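Local structure of metal-dependent phosphohydrolase, HDOD domain-containing (Geobacter sulfurreducens, 3HC1) at residues Leu119-Leu124 / Ala297-Leu302; Ser192-Gly197 / Leu215-Ile220; Cys211-Tyr216 / Ala229-Val234. The protein is of unknown function but binds two iron(III) ions and, as an HD-type protein, is probably related to metal-dependent phosphohydrolases. All coordinates share one frame; numbering follows the deposited sequence. Where two conformers were deposited one is given.

Interaction 1 (Leu119-Leu124 / Ala297-Leu302); sequences LWAHSL and AAVDEL. With FE (Fe (III) ion), chain C.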
loop_
_atom_site.group_PDB
_atom_site.type_symbol
_atom_site.label_atom_id
_atom_site.label_comp_id
_atom_site.label_asym_id
_atom_site.label_seq_id
_atom_site.Cartn_x
_atom_site.Cartn_y
_atom_site.Cartn_z
ATOM N N LEU A 119 -3.762 6.493 -8.319
ATOM C CA LEU A 119 -2.746 5.695 -7.656
ATOM C C LEU A 119 -2.858 5.833 -6.141
ATOM O O LEU A 119 -2.727 4.852 -5.436
ATOM C CB LEU A 119 -1.341 6.053 -8.170
ATOM C CG LEU A 119 -0.971 5.283 -9.461
ATOM C CD1 LEU A 119 -1.951 5.507 -10.626
ATOM C CD2 LEU A 119 0.447 5.617 -9.890
ATOM N N TRP A 120 -3.094 7.043 -5.652
ATOM C CA TRP A 120 -3.256 7.254 -4.235
ATOM C C TRP A 120 -4.468 6.525 -3.632
ATOM O O TRP A 120 -4.344 5.803 -2.635
ATOM C CB TRP A 120 -3.313 8.764 -3.931
ATOM C CG TRP A 120 -3.674 9.081 -2.505
ATOM C CD1 TRP A 120 -4.828 9.647 -2.050
ATOM C CD2 TRP A 120 -2.833 8.895 -1.357
ATOM N NE1 TRP A 120 -4.761 9.813 -0.680
ATOM C CE2 TRP A 120 -3.551 9.337 -0.234
ATOM C CE3 TRP A 120 -1.562 8.347 -1.173
ATOM C CZ2 TRP A 120 -3.028 9.267 1.069
ATOM C CZ3 TRP A 120 -1.043 8.271 0.093
ATOM C CH2 TRP A 120 -1.780 8.761 1.217
ATOM N N ALA A 121 -5.630 6.719 -4.232
ATOM C CA ALA A 121 -6.860 6.119 -3.732
ATOM C C ALA A 121 -6.728 4.590 -3.657
ATOM O O ALA A 121 -7.092 3.956 -2.662
ATOM C CB ALA A 121 -8.119 6.553 -4.623
ATOM N N HIS A 122 -6.190 3.998 -4.715
ATOM C CA HIS A 122 -5.974 2.548 -4.751
ATOM C C HIS A 122 -4.986 2.078 -3.650
ATOM O O HIS A 122 -5.200 1.052 -2.983
ATOM C CB HIS A 122 -5.415 2.145 -6.127
ATOM C CG HIS A 122 -4.911 0.734 -6.178
ATOM N ND1 HIS A 122 -5.743 -0.352 -6.027
ATOM C CD2 HIS A 122 -3.657 0.238 -6.298
ATOM C CE1 HIS A 122 -5.029 -1.462 -6.123
ATOM N NE2 HIS A 122 -3.755 -1.134 -6.271
ATOM N N SER A 123 -3.906 2.843 -3.480
ATOM C CA SER A 123 -2.871 2.521 -2.496
ATOM C C SER A 123 -3.391 2.653 -1.076
ATOM O O SER A 123 -3.164 1.737 -0.226
ATOM C CB SER A 123 -1.617 3.383 -2.711
ATOM O OG SER A 123 -1.007 3.084 -3.981
ATOM N N LEU A 124 -4.092 3.760 -0.795
ATOM C CA LEU A 124 -4.754 3.949 0.503
ATOM C C LEU A 124 -5.793 2.861 0.784
ATOM O O LEU A 124 -5.882 2.379 1.913
ATOM C CB LEU A 124 -5.421 5.323 0.597
ATOM C CG LEU A 124 -5.985 5.746 1.969
ATOM C CD1 LEU A 124 -4.901 5.636 3.087
ATOM C CD2 LEU A 124 -6.509 7.191 1.846
ATOM N N ALA A 297 -15.605 5.763 -0.174
ATOM C CA ALA A 297 -15.947 7.155 0.146
ATOM C C ALA A 297 -14.868 7.825 1.022
ATOM O O ALA A 297 -14.454 8.976 0.764
ATOM C CB ALA A 297 -17.321 7.260 0.800
ATOM N N ALA A 298 -14.425 7.113 2.048
ATOM C CA ALA A 298 -13.485 7.648 2.998
ATOM C C ALA A 298 -12.135 7.897 2.277
ATOM O O ALA A 298 -11.564 9.019 2.299
ATOM C CB ALA A 298 -13.329 6.668 4.181
ATOM N N VAL A 299 -11.663 6.877 1.576
ATOM C CA VAL A 299 -10.463 7.026 0.762
ATOM C C VAL A 299 -10.523 8.245 -0.157
ATOM O O VAL A 299 -9.588 9.067 -0.178
ATOM C CB VAL A 299 -10.170 5.749 -0.068
ATOM C CG1 VAL A 299 -9.138 6.020 -1.104
ATOM C CG2 VAL A 299 -9.699 4.639 0.846
ATOM N N ASP A 300 -11.632 8.392 -0.879
ATOM C CA ASP A 300 -11.731 9.421 -1.911
ATOM C C ASP A 300 -11.759 10.787 -1.300
ATOM O O ASP A 300 -11.353 11.764 -1.925
ATOM C CB ASP A 300 -12.993 9.229 -2.735
ATOM C CG ASP A 300 -12.854 8.133 -3.783
ATOM O OD1 ASP A 300 -11.741 7.578 -4.020
ATOM O OD2 ASP A 300 -13.894 7.831 -4.395
ATOM N N GLU A 301 -12.245 10.874 -0.079
ATOM C CA GLU A 301 -12.452 12.164 0.512
ATOM C C GLU A 301 -11.253 12.717 1.269
ATOM O O GLU A 301 -11.164 13.925 1.435
ATOM C CB GLU A 301 -13.702 12.122 1.375
ATOM C CG GLU A 301 -14.979 12.111 0.502
ATOM C CD GLU A 301 -16.147 11.347 1.133
ATOM O OE1 GLU A 301 -16.310 11.385 2.376
ATOM O OE2 GLU A 301 -16.898 10.703 0.365
ATOM N N LEU A 302 -10.298 11.870 1.649
ATOM C CA LEU A 302 -9.330 12.266 2.684
ATOM C C LEU A 302 -8.424 13.403 2.245
ATOM O O LEU A 302 -8.394 14.469 2.876
ATOM C CB LEU A 302 -8.470 11.092 3.138
ATOM C CG LEU A 302 -7.357 11.468 4.115
ATOM C CD1 LEU A 302 -7.947 11.850 5.462
ATOM C CD2 LEU A 302 -6.368 10.336 4.231
HETATM FE FE FE C . -2.132 -2.561 -6.749
HETATM O O HOH W 1 -7.488 10.892 -0.027
HETATM O O HOH W 2 -0.956 -4.096 -7.212
#
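Val299 meets Ala121 and Leu124 where helix 281-302 crosses helix 116-136. The two short segments run at 135° to each other, and their axes approach to 9.2 Å. Val299 points its CB toward helix 116-136 and forks there. CG1 stands anti to the backbone N (chi1 167°). It rests on the backbone of Ala121, with Val299 CG1 3.3 Å from Ala121 O, and it also touches the Ala121 methyl, with Val299 CG1 3.7 Å from Ala121 CB. CG2, the other branch, meets Leu124, with Val299 CG2 4.0 Å from Leu124 CG. Leu124 and Val299 lie alongside with their ends pointing opposite ways. Leu124 then reaches on to Leu302, which lies athwart it, and Leu124 CD2 is 3.9 Å from Leu302 CD2.

Helix 116-136 carries the first histidine of the HD-type metal motif. His122 turns away from helix 281-302 and binds an iron ion, with NE2 of His122 2.2 Å from the metal. His152, Asp153, Asp238, Glu249 and a water complete that site. The C-terminal helix thus packs on the back of a metal-bearing helix.

No direct hydrogen bond joins the segments, but one water bridges them. It accepts from Trp120 NE1, lying in the ring plane at the indole edge, and donates to Val299 O. Asp300 turns its CB away, but its OD1 swings back to 3.8 Å from Ala121 CB.

Interaction 2 (Ser192-Gly197 / Leu215-Ile220); sequences SHCEVG and LYHHDI. With FE (Fe (III) ion), chain B.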
loop_
_atom_site.group_PDB
_atom_site.type_symbol
_atom_site.label_atom_id
_atom_site.label_comp_id
_atom_site.label_asym_id
_atom_site.label_seq_id
_atom_site.Cartn_x
_atom_site.Cartn_y
_atom_site.Cartn_z
ATOM N N SER A 192 8.361 -5.340 -14.532
ATOM C CA SER A 192 7.154 -4.645 -14.091
ATOM C C SER A 192 7.388 -3.706 -12.893
ATOM O O SER A 192 8.495 -3.624 -12.332
ATOM C CB SER A 192 6.083 -5.685 -13.751
ATOM O OG SER A 192 6.177 -6.068 -12.378
ATOM N N HIS A 193 6.320 -3.035 -12.477
ATOM C CA HIS A 193 6.354 -2.191 -11.281
ATOM C C HIS A 193 6.691 -2.970 -10.000
ATOM O O HIS A 193 7.115 -2.337 -9.005
ATOM C CB HIS A 193 5.050 -1.420 -11.073
ATOM C CG HIS A 193 3.884 -2.292 -10.740
ATOM N ND1 HIS A 193 3.271 -3.107 -11.676
ATOM C CD2 HIS A 193 3.261 -2.529 -9.566
ATOM C CE1 HIS A 193 2.289 -3.765 -11.092
ATOM N NE2 HIS A 193 2.246 -3.414 -9.819
ATOM N N CYS A 194 6.468 -4.287 -9.990
ATOM C CA CYS A 194 6.929 -5.161 -8.897
ATOM C C CYS A 194 8.430 -5.084 -8.746
ATOM O O CYS A 194 8.946 -4.787 -7.686
ATOM C CB CYS A 194 6.520 -6.592 -9.107
ATOM S SG CYS A 194 4.730 -6.852 -9.145
ATOM N N GLU A 195 9.153 -5.287 -9.827
ATOM C CA GLU A 195 10.608 -5.231 -9.784
ATOM C C GLU A 195 11.194 -3.843 -9.649
ATOM O O GLU A 195 12.159 -3.623 -8.892
ATOM C CB GLU A 195 11.141 -5.909 -11.048
ATOM C CG GLU A 195 10.785 -7.371 -11.071
ATOM C CD GLU A 195 9.463 -7.674 -11.765
ATOM O OE1 GLU A 195 8.687 -6.773 -12.120
ATOM O OE2 GLU A 195 9.221 -8.847 -11.946
ATOM N N VAL A 196 10.605 -2.885 -10.380
ATOM C CA VAL A 196 10.980 -1.510 -10.221
ATOM C C VAL A 196 10.715 -1.054 -8.807
ATOM O O VAL A 196 11.553 -0.369 -8.245
ATOM C CB VAL A 196 10.235 -0.570 -11.238
ATOM C CG1 VAL A 196 10.527 0.948 -11.033
ATOM C CG2 VAL A 196 10.685 -0.960 -12.650
ATOM N N GLY A 197 9.551 -1.400 -8.246
ATOM C CA GLY A 197 9.215 -0.954 -6.868
ATOM C C GLY A 197 10.184 -1.564 -5.870
ATOM O O GLY A 197 10.575 -0.931 -4.864
ATOM N N LEU A 215 7.554 -6.729 -4.487
ATOM C CA LEU A 215 7.974 -7.674 -5.524
ATOM C C LEU A 215 6.951 -8.755 -5.854
ATOM O O LEU A 215 6.806 -9.158 -7.030
ATOM C CB LEU A 215 9.299 -8.353 -5.101
ATOM C CG LEU A 215 9.953 -9.353 -6.077
ATOM C CD1 LEU A 215 10.215 -8.710 -7.452
ATOM C CD2 LEU A 215 11.258 -9.944 -5.493
ATOM N N TYR A 216 6.243 -9.238 -4.839
ATOM C CA TYR A 216 5.449 -10.469 -4.958
ATOM C C TYR A 216 3.944 -10.281 -4.893
ATOM O O TYR A 216 3.197 -11.268 -4.953
ATOM C CB TYR A 216 5.858 -11.467 -3.879
ATOM C CG TYR A 216 7.298 -11.940 -3.897
ATOM C CD1 TYR A 216 7.827 -12.642 -4.983
ATOM C CD2 TYR A 216 8.106 -11.771 -2.776
ATOM C CE1 TYR A 216 9.180 -13.114 -4.958
ATOM C CE2 TYR A 216 9.427 -12.239 -2.731
ATOM C CZ TYR A 216 9.957 -12.882 -3.814
ATOM O OH TYR A 216 11.238 -13.322 -3.697
ATOM N N HIS A 217 3.495 -9.030 -4.786
ATOM C CA HIS A 217 2.087 -8.759 -4.515
ATOM C C HIS A 217 1.116 -9.182 -5.583
ATOM O O HIS A 217 -0.073 -9.292 -5.280
ATOM C CB HIS A 217 1.841 -7.323 -4.093
ATOM C CG HIS A 217 1.949 -6.320 -5.204
ATOM N ND1 HIS A 217 3.097 -5.588 -5.452
ATOM C CD2 HIS A 217 1.008 -5.848 -6.054
ATOM C CE1 HIS A 217 2.872 -4.756 -6.453
ATOM N NE2 HIS A 217 1.647 -4.965 -6.896
ATOM N N HIS A 218 1.600 -9.421 -6.812
ATOM C CA HIS A 218 0.741 -9.973 -7.890
ATOM C C HIS A 218 0.792 -11.490 -7.998
ATOM O O HIS A 218 0.078 -12.045 -8.804
ATOM C CB HIS A 218 1.030 -9.299 -9.264
ATOM C CG HIS A 218 0.563 -7.882 -9.333
ATOM N ND1 HIS A 218 -0.767 -7.558 -9.507
ATOM C CD2 HIS A 218 1.227 -6.693 -9.242
ATOM C CE1 HIS A 218 -0.907 -6.240 -9.462
ATOM N NE2 HIS A 218 0.286 -5.681 -9.338
ATOM N N ASP A 219 1.605 -12.177 -7.184
ATOM C CA ASP A 219 1.518 -13.632 -7.086
ATOM C C ASP A 219 2.085 -14.143 -5.780
ATOM O O ASP A 219 3.276 -14.414 -5.675
ATOM C CB ASP A 219 2.207 -14.316 -8.234
ATOM C CG ASP A 219 1.941 -15.838 -8.263
ATOM O OD1 ASP A 219 1.069 -16.386 -7.507
ATOM O OD2 ASP A 219 2.636 -16.462 -9.056
ATOM N N ILE A 220 1.212 -14.240 -4.791
ATOM C CA ILE A 220 1.593 -14.692 -3.437
ATOM C C ILE A 220 2.301 -16.051 -3.481
ATOM O O ILE A 220 3.156 -16.323 -2.655
ATOM C CB ILE A 220 0.377 -14.678 -2.497
ATOM C CG1 ILE A 220 0.787 -14.953 -1.035
ATOM C CG2 ILE A 220 -0.703 -15.662 -2.962
ATOM C CD1 ILE A 220 1.903 -14.020 -0.505
HETATM FE FE FE B . 0.529 -3.747 -8.330
HETATM O O HOH W 3 8.101 -10.711 -9.432
HETATM O O HOH W 2 -0.956 -4.096 -7.212
#
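Cys194 lays its side chain against Leu215 of helix 208-216. Its CB points toward that segment and sits 3.3 Å from Leu215 O, so the packing is close. SG stands anti to the carbonyl carbon (chi1 -62°), which brings it to the imidazole pair beyond. Cys194 SG lies 3.5 Å from His218 CD2, at the edge of that ring and in its plane. It meets the His217 ring obliquely.

His193, His217 and His218 turn their NE2 atoms to one iron ion. The bonds from the metal are 2.3 Å to His193 NE2 and 2.2 Å each to His217 NE2 and His218 NE2. The His193 ring meets the other two rim to rim, with planes at 54° to His217 and 81° to His218. The shared metal holds these nitrogens close together without any hydrogen bond between them. ND1 of His193 is hydrogen-bonded to Glu185 OE1, which helps to fix the turn of this ring.

Glu195 bends at chi2 and folds back on Ser192. Ser192 N reaches Glu195 OE1 from above the carboxylate plane, and Ser192 OG, 2.6 Å from Glu195 OE1, on the syn side. Ser192 is the N-cap residue and its OG accepts from Cys194 N, so Ser192 and Glu195 form a capping box. OE2 forms a salt bridge with Arg12, and CG packs on Leu215 CD1. With an alanine here, Arg12 would probably lose this carboxylate partner, and Ser192 N and OG the acceptor they share.

Asp153, Glu249 and a water complete the coordination. The water also binds the second iron, so this is one half of a di-iron centre in an HD-type helical domain.

Interaction 3 (Cys211-Tyr216 / Ala229-Val234); sequences CDTILY and AIVAMV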
loop_
_atom_site.group_PDB
_atom_site.type_symbol
_atom_site.label_atom_id
_atom_site.label_comp_id
_atom_site.label_asym_id
_atom_site.label_seq_id
_atom_site.Cartn_x
_atom_site.Cartn_y
_atom_site.Cartn_z
ATOM N N CYS A 211 10.016 -4.636 0.886
ATOM C CA CYS A 211 10.558 -4.903 -0.457
ATOM C C CYS A 211 9.927 -6.113 -1.079
ATOM O O CYS A 211 9.488 -6.082 -2.235
ATOM C CB CYS A 211 12.074 -5.072 -0.388
ATOM S SG CYS A 211 12.945 -3.543 0.051
ATOM N N ASP A 212 9.850 -7.201 -0.320
ATOM C CA ASP A 212 9.265 -8.422 -0.892
ATOM C C ASP A 212 7.739 -8.275 -1.164
ATOM O O ASP A 212 7.213 -8.889 -2.050
ATOM C CB ASP A 212 9.486 -9.564 0.075
ATOM C CG ASP A 212 10.956 -9.958 0.226
ATOM O OD1 ASP A 212 11.871 -9.382 -0.442
ATOM O OD2 ASP A 212 11.204 -10.844 1.088
ATOM N N THR A 213 7.036 -7.474 -0.377
ATOM C CA THR A 213 5.629 -7.292 -0.579
ATOM C C THR A 213 5.434 -6.612 -1.943
ATOM O O THR A 213 4.639 -7.103 -2.741
ATOM C CB THR A 213 4.982 -6.430 0.499
ATOM O OG1 THR A 213 5.025 -7.104 1.768
ATOM C CG2 THR A 213 3.523 -6.105 0.108
ATOM N N ILE A 214 6.265 -5.596 -2.228
ATOM C CA ILE A 214 6.277 -4.852 -3.526
ATOM C C ILE A 214 6.609 -5.809 -4.694
ATOM O O ILE A 214 5.927 -5.805 -5.693
ATOM C CB ILE A 214 7.238 -3.658 -3.447
ATOM C CG1 ILE A 214 6.821 -2.655 -2.368
ATOM C CG2 ILE A 214 7.339 -2.897 -4.799
ATOM C CD1 ILE A 214 7.983 -1.644 -2.037
ATOM N N LEU A 215 7.554 -6.729 -4.487
ATOM C CA LEU A 215 7.974 -7.674 -5.524
ATOM C C LEU A 215 6.951 -8.755 -5.854
ATOM O O LEU A 215 6.806 -9.158 -7.030
ATOM C CB LEU A 215 9.299 -8.353 -5.101
ATOM C CG LEU A 215 9.953 -9.353 -6.077
ATOM C CD1 LEU A 215 10.215 -8.710 -7.452
ATOM C CD2 LEU A 215 11.258 -9.944 -5.493
ATOM N N TYR A 216 6.243 -9.238 -4.839
ATOM C CA TYR A 216 5.449 -10.469 -4.958
ATOM C C TYR A 216 3.944 -10.281 -4.893
ATOM O O TYR A 216 3.197 -11.268 -4.953
ATOM C CB TYR A 216 5.858 -11.467 -3.879
ATOM C CG TYR A 216 7.298 -11.940 -3.897
ATOM C CD1 TYR A 216 7.827 -12.642 -4.983
ATOM C CD2 TYR A 216 8.106 -11.771 -2.776
ATOM C CE1 TYR A 216 9.180 -13.114 -4.958
ATOM C CE2 TYR A 216 9.427 -12.239 -2.731
ATOM C CZ TYR A 216 9.957 -12.882 -3.814
ATOM O OH TYR A 216 11.238 -13.322 -3.697
ATOM N N ALA A 229 2.779 -13.740 5.752
ATOM C CA ALA A 229 1.462 -13.147 6.142
ATOM C C ALA A 229 1.286 -11.777 5.569
ATOM O O ALA A 229 0.274 -11.528 4.941
ATOM C CB ALA A 229 1.254 -13.086 7.631
ATOM N N ILE A 230 2.271 -10.889 5.702
ATOM C CA ILE A 230 2.088 -9.525 5.224
ATOM C C ILE A 230 1.855 -9.488 3.720
ATOM O O ILE A 230 0.935 -8.835 3.272
ATOM C CB ILE A 230 3.261 -8.577 5.643
ATOM C CG1 ILE A 230 3.323 -8.448 7.193
ATOM C CG2 ILE A 230 3.054 -7.211 5.017
ATOM C CD1 ILE A 230 4.583 -7.792 7.753
ATOM N N VAL A 231 2.691 -10.183 2.955
ATOM C CA VAL A 231 2.593 -10.197 1.520
ATOM C C VAL A 231 1.228 -10.774 1.124
ATOM O O VAL A 231 0.537 -10.220 0.266
ATOM C CB VAL A 231 3.663 -11.072 0.815
ATOM C CG1 VAL A 231 3.552 -10.805 -0.719
ATOM C CG2 VAL A 231 5.074 -10.791 1.327
ATOM N N ALA A 232 0.848 -11.885 1.769
ATOM C CA ALA A 232 -0.415 -12.531 1.498
ATOM C C ALA A 232 -1.583 -11.554 1.729
ATOM O O ALA A 232 -2.497 -11.481 0.890
ATOM C CB ALA A 232 -0.542 -13.805 2.344
HETATM N N MSE A 233 -1.505 -10.764 2.821
HETATM C CA MSE A 233 -2.523 -9.773 3.163
HETATM C C MSE A 233 -2.661 -8.677 2.123
HETATM O O MSE A 233 -3.786 -8.288 1.717
HETATM C CB MSE A 233 -2.284 -9.197 4.613
HETATM C CG MSE A 233 -2.738 -10.277 5.645
HETATM SE SE MSE A 233 -2.050 -9.800 7.356
HETATM C CE MSE A 233 -2.177 -11.635 8.004
ATOM N N VAL A 234 -1.520 -8.178 1.687
ATOM C CA VAL A 234 -1.495 -7.068 0.706
ATOM C C VAL A 234 -1.865 -7.607 -0.667
ATOM O O VAL A 234 -2.587 -6.916 -1.422
ATOM C CB VAL A 234 -0.119 -6.366 0.707
ATOM C CG1 VAL A 234 0.087 -5.374 -0.552
ATOM C CG2 VAL A 234 0.149 -5.667 2.084
#
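Thr213 faces Ile230, Val231 and Val234 where helix 208-216 packs on helix 229-243. Its two branches part company. The methyl CG2 is anti to the backbone N and meets Val234, with Thr213 CG2 3.6 Å from Val234 CG1. The hydroxyl takes the place beside the backbone N (chi1 -66°). It lies against two aliphatic groups: Thr213 OG1 is 3.7 Å from Val231 CG2 and 3.8 Å from Ile230 CG2. These are contacts with carbon. The polar need of this buried hydroxyl is met within its own helix, by a hydrogen bond with Phe209 O.

Val231 also splits its branches. CG1, anti to the backbone N (chi1 -172°), reaches past Thr213 to Tyr216, where Val231 CG1 is 4.0 Å from Tyr216 CB. CG2 stays beside the backbone N and faces Thr213. The side chains of Thr213 and Val231 run side by side and head opposite ways, while those of Ile230 and Val234 stand roughly perpendicular to Thr213.

This is helix-to-helix packing in the all-helical HD-type domain. The segments lie 42° apart in direction, with axes 9.1 Å from each other. The backbones are close at one point, where Thr213 CA is 4.7 Å from Val231 CA. Helix 208-216 leads directly to the iron ligands His217 and His218, and helix 229-243 carries the ligand Asp238. Val234 points its CB toward helix 208-216, and its side chain also comes about 4 Å from those of the ligands His152 and His217.

Tyr216 sends its ring away from helix 229-243 and onto Val223 and Pro224. Asp212 likewise leads away, and its OD2 is hydrogen-bonded to Tyr225 OH. Ala148 of helix 142-150 touches both Thr213 and Ile230.

Overall arrangement
From the N terminus, residues 119-124, on helix 116-136, come first and pair with 297-302 on the last helix, 281-302. Interaction 1 thus closes a long, mostly helical loop, and both other contacts nest inside it. Interaction 2 joins 192-197 to 215-220 and closes a short helical hairpin. Interaction 3 begins on the same helix, 208-216, and closes a short loop without an alpha helix back to 229-234. Interactions 2 and 3 share Leu215 and Tyr216 and touch directly, for instance through Ile220 and Val231. Interaction 1 lies across the chain's centre, 20 to 21 Å from the other two, centre to centre. One water, bound to both irons, links it to interaction 2.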